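Local coordinates for protein Bd3460 (Bdellovibrio bacteriovorus, PDB 5CEC) that binds the predatory endopeptidase Bd3459 as an ankyrin-repeat immunity protein and probably protects the predator from its own enzyme during prey invasion, at residues Asp132-Arg137 and Glu147-Lys152; Asp107-Ala112 and Lys143-Ser148. All blocks are in the same frame, centred on the assembly; numbering follows the deposited sequence.

How the contacts relate
Both contacts lie near the middle of the ankyrin-repeat array, their centres about 9 Å apart, and both use helix 143-152: contact 2 takes its first half, contact 1 its second, with Glu147 and Ser148 common to the two. Along the chain the order is helix 109-117, helix 134-141, helix 143-152. Contact 1 joins the last two, which form an antiparallel hairpin; contact 2 reaches back from helix 143-152 to helix 109-117. The two touch where Phe135 CE1 lies 3.5 Å from Ala146 O. Together they knit one helical hairpin internally and dock it on the preceding helix of the solenoid that holds Bd3459.

Contact 1. Residues Asp132-Arg137 and Glu147-Lys152; sequences DTLFMR and ESILAK
Phe135 and Leu134, in the first turn of helix 134-141, pack against Ile149 and Leu150 in the second half of helix 143-152, joining the two antiparallel helices of an ankyrin-type helical hairpin. The backbones come close here, with Phe135 CA and Ile149 CA 6.4 Å apart. From CB outward, Phe135 meets the two partners in turn. Its CB rests 3.9 Å from Ile149 CG2, the branch methyl, which also sits beside CD1 near the plane of the ring. With CG anti to the backbone N (chi1 176°), this torsion brings the ring to Leu150. Phe135 CD1 meets Leu150 CD2 at 3.7 Å. Further along, CE1 approaches Leu150 CG to 3.4 Å, a tight contact, and Leu150 CD1 lies beside both CE1 and CZ. The other methyl, Leu150 CD2, lies over one ring face in a CH-pi contact, 3.9 Å from the Phe135 centroid and displaced toward the rim. Phe135 also touches Ile157 in a loop, Ala167 of helix 167-174 and Leu183 of helix 177-185.

Leu134 points at the partner helix and meets the other arm of Ile149: Leu134 CD2 touches Ile149 CD1 at 3.7 Å. Ile149 thus divides its branches between two residues, CG2 going to Phe135 and the CG1-CD1 arm to Leu134. Leu134 also packs on Leu100 and Val104 of helix 99-105.

The start of helix 134-141 is fixed from within. Arg137 NH2 forms a salt bridge with Asp132 OD2, which lies nearly in the guanidinium plane, while Asp132 OD1 accepts from Asn161. Thr133 is the N-cap, its OG1 accepting from Met136 N at 3.0 Å with an N-H...O angle of 160°.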
# COMPACT_ATOMS: atom_id res chain seq x y z
N ASP B 132 17.55 2.84 18.97
CA ASP B 132 18.15 3.11 17.68
C ASP B 132 18.06 4.61 17.36
O ASP B 132 17.05 5.27 17.66
CB ASP B 132 17.43 2.37 16.57
CG ASP B 132 17.80 0.90 16.45
OD1 ASP B 132 18.77 0.45 17.09
OD2 ASP B 132 17.11 0.25 15.62
N THR B 133 19.15 5.12 16.81
CA THR B 133 19.11 6.47 16.28
C THR B 133 18.25 6.53 15.02
O THR B 133 18.08 5.53 14.32
CB THR B 133 20.50 7.03 15.94
OG1 THR B 133 21.06 6.24 14.88
CG2 THR B 133 21.41 7.00 17.16
N LEU B 134 17.72 7.70 14.74
CA LEU B 134 17.04 7.95 13.46
C LEU B 134 17.92 7.53 12.27
O LEU B 134 17.45 6.91 11.31
CB LEU B 134 16.65 9.41 13.31
CG LEU B 134 15.72 9.75 12.16
CD1 LEU B 134 14.29 9.35 12.53
CD2 LEU B 134 15.78 11.22 11.83
N PHE B 135 19.19 7.92 12.35
CA PHE B 135 20.14 7.56 11.28
C PHE B 135 20.19 6.06 11.06
O PHE B 135 20.16 5.61 9.91
CB PHE B 135 21.57 8.08 11.55
CG PHE B 135 22.52 7.61 10.50
CD1 PHE B 135 22.46 8.13 9.23
CD2 PHE B 135 23.40 6.58 10.77
CE1 PHE B 135 23.26 7.62 8.22
CE2 PHE B 135 24.19 6.04 9.78
CZ PHE B 135 24.14 6.58 8.50
N MET B 136 20.29 5.29 12.14
CA MET B 136 20.34 3.84 12.00
C MET B 136 19.14 3.27 11.27
O MET B 136 19.27 2.40 10.43
CB MET B 136 20.47 3.17 13.37
CG MET B 136 21.83 3.33 13.95
SD MET B 136 21.94 2.80 15.67
CE MET B 136 21.80 1.03 15.51
N ARG B 137 17.97 3.74 11.63
CA ARG B 137 16.76 3.25 11.03
C ARG B 137 16.71 3.58 9.54
O ARG B 137 16.36 2.74 8.69
CB ARG B 137 15.53 3.77 11.80
CG ARG B 137 14.21 3.19 11.31
CD ARG B 137 14.11 1.67 11.37
NE ARG B 137 14.55 1.17 12.68
CZ ARG B 137 13.80 1.10 13.79
NH1 ARG B 137 12.51 1.39 13.75
NH2 ARG B 137 14.35 0.75 14.93
N GLU B 147 21.49 9.83 3.96
CA GLU B 147 22.40 10.91 3.49
C GLU B 147 21.93 12.28 3.97
O GLU B 147 22.73 13.09 4.40
CB GLU B 147 22.57 10.86 1.96
CG GLU B 147 23.33 9.65 1.49
CD GLU B 147 23.55 9.55 0.01
OE1 GLU B 147 22.71 10.01 -0.79
OE2 GLU B 147 24.60 8.97 -0.36
N SER B 148 20.63 12.55 3.88
CA SER B 148 20.10 13.82 4.36
C SER B 148 20.35 14.04 5.84
O SER B 148 20.64 15.16 6.27
CB SER B 148 18.62 13.96 4.04
OG SER B 148 18.41 14.01 2.62
N ILE B 149 20.24 12.98 6.62
CA ILE B 149 20.53 13.06 8.05
C ILE B 149 22.00 13.40 8.29
O ILE B 149 22.33 14.29 9.07
CB ILE B 149 20.09 11.75 8.75
CG1 ILE B 149 18.57 11.64 8.76
CG2 ILE B 149 20.68 11.64 10.15
CD1 ILE B 149 18.07 10.26 9.05
N LEU B 150 22.89 12.69 7.61
CA LEU B 150 24.33 12.92 7.79
C LEU B 150 24.76 14.31 7.31
O LEU B 150 25.68 14.90 7.85
CB LEU B 150 25.15 11.87 7.05
CG LEU B 150 25.01 10.45 7.62
CD1 LEU B 150 25.83 9.51 6.75
CD2 LEU B 150 25.44 10.38 9.07
N ALA B 151 24.06 14.84 6.32
CA ALA B 151 24.36 16.20 5.84
C ALA B 151 24.11 17.23 6.95
O ALA B 151 24.71 18.28 6.96
CB ALA B 151 23.51 16.50 4.62
N LYS B 152 23.19 16.93 7.87
CA LYS B 152 22.92 17.83 9.02
C LYS B 152 23.86 17.61 10.20
O LYS B 152 24.08 18.50 11.02
CB LYS B 152 21.46 17.70 9.48
CG LYS B 152 20.43 18.05 8.42
CD LYS B 152 20.41 19.54 8.17
CE LYS B 152 19.40 19.88 7.09
NZ LYS B 152 19.39 21.32 6.82

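Contact 2. Residues Asp107-Ala112 and Lys143-Ser148; sequences DAYDVA and KKTAES
Thr145 of helix 143-152 presses its branched end against one edge of the Tyr109 ring, and this pair accounts for most of the surface buried between Asp107-Ala112 and Lys143-Ser148. The backbones are nearest at the same pair, with Tyr109 CA and Thr145 CA 6.8 Å apart. Thr145 OG1 comes within 3.4 Å of Tyr109 CD1, and Thr145 CB stands almost as near the same ring carbon. The methyl CG2, anti to the backbone N, lies in the ring plane, 3.9 Å from Tyr109 CE1, and its other neighbour is Ala112 CB at 4.1 Å, one helical turn on from Tyr109.

Besides abutting the ring edge, Thr145 OG1 hydrogen-bonds to Glu113 OE2; the second carboxylate oxygen, Glu113 OE1, is bonded to Ser148 OG, so this acid clasps two hydroxyls one turn apart on helix 143-152.

The contact joins helix 109-117 to helix 143-152, neighbours in the ankyrin-repeat array. Tyr109 and Ala112 also pack on Val104 of helix 99-105, Tyr109 touches Asn141 of helix 134-141 and Ser345 of the Bd3459 chain, and Ala146 packs on Phe182 of helix 177-185.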
# COMPACT_ATOMS: atom_id res chain seq x y z
N ASP B 107 8.27 4.36 7.17
CA ASP B 107 8.72 4.35 5.78
C ASP B 107 8.09 5.45 4.94
O ASP B 107 8.03 5.35 3.72
CB ASP B 107 8.51 2.98 5.12
CG ASP B 107 9.39 1.88 5.69
OD1 ASP B 107 9.97 2.00 6.77
OD2 ASP B 107 9.54 0.84 5.06
N ALA B 108 7.74 6.58 5.59
CA ALA B 108 7.27 7.77 4.89
C ALA B 108 8.46 8.67 4.62
O ALA B 108 8.63 9.73 5.22
CB ALA B 108 6.20 8.48 5.69
N TYR B 109 9.31 8.23 3.71
CA TYR B 109 10.57 8.90 3.47
C TYR B 109 10.44 10.18 2.66
O TYR B 109 11.26 11.08 2.83
CB TYR B 109 11.57 7.92 2.85
CG TYR B 109 12.15 7.01 3.92
CD1 TYR B 109 13.09 7.49 4.82
CD2 TYR B 109 11.73 5.68 4.07
CE1 TYR B 109 13.62 6.70 5.82
CE2 TYR B 109 12.26 4.87 5.07
CZ TYR B 109 13.21 5.38 5.94
OH TYR B 109 13.78 4.61 6.92
N ASP B 110 9.40 10.31 1.86
CA ASP B 110 9.07 11.63 1.29
C ASP B 110 8.77 12.67 2.38
O ASP B 110 9.23 13.83 2.33
CB ASP B 110 7.90 11.53 0.29
CG ASP B 110 6.58 10.85 0.88
OD1 ASP B 110 6.56 10.13 1.97
OD2 ASP B 110 5.53 11.05 0.22
N VAL B 111 8.00 12.25 3.38
CA VAL B 111 7.68 13.10 4.50
C VAL B 111 8.96 13.40 5.30
O VAL B 111 9.21 14.55 5.71
CB VAL B 111 6.60 12.48 5.41
CG1 VAL B 111 6.49 13.26 6.70
CG2 VAL B 111 5.25 12.45 4.69
N ALA B 112 9.77 12.38 5.50
CA ALA B 112 11.01 12.57 6.27
C ALA B 112 11.86 13.64 5.57
O ALA B 112 12.40 14.55 6.25
CB ALA B 112 11.79 11.27 6.38
N LYS B 143 18.51 5.14 1.57
CA LYS B 143 19.80 5.76 1.45
C LYS B 143 19.73 7.28 1.33
O LYS B 143 20.54 7.98 1.92
CB LYS B 143 20.54 5.16 0.22
CG LYS B 143 21.93 5.71 -0.06
CD LYS B 143 22.43 5.29 -1.45
CE LYS B 143 23.39 4.11 -1.42
NZ LYS B 143 24.32 4.20 -2.58
N LYS B 144 18.76 7.79 0.59
CA LYS B 144 18.62 9.23 0.39
C LYS B 144 18.39 9.91 1.73
O LYS B 144 19.03 10.91 2.01
CB LYS B 144 17.48 9.52 -0.58
CG LYS B 144 17.22 11.00 -0.83
CD LYS B 144 16.15 11.21 -1.89
CE LYS B 144 15.86 12.68 -2.11
NZ LYS B 144 14.80 12.90 -3.14
N THR B 145 17.49 9.38 2.56
CA THR B 145 17.23 10.00 3.85
C THR B 145 18.40 9.80 4.82
O THR B 145 18.74 10.70 5.56
CB THR B 145 15.88 9.55 4.43
OG1 THR B 145 14.84 10.11 3.64
CG2 THR B 145 15.69 10.04 5.86
N ALA B 146 19.06 8.65 4.76
CA ALA B 146 20.25 8.47 5.58
C ALA B 146 21.29 9.58 5.25
O ALA B 146 21.92 10.14 6.15
CB ALA B 146 20.83 7.07 5.37
N GLU B 147 21.49 9.83 3.96
CA GLU B 147 22.40 10.91 3.49
C GLU B 147 21.93 12.28 3.97
O GLU B 147 22.73 13.09 4.40
CB GLU B 147 22.57 10.86 1.96
CG GLU B 147 23.33 9.65 1.49
CD GLU B 147 23.55 9.55 0.01
OE1 GLU B 147 22.71 10.01 -0.79
OE2 GLU B 147 24.60 8.97 -0.36
N SER B 148 20.63 12.55 3.88
CA SER B 148 20.10 13.82 4.36
C SER B 148 20.35 14.04 5.84
O SER B 148 20.64 15.16 6.27
CB SER B 148 18.62 13.96 4.04
OG SER B 148 18.41 14.01 2.62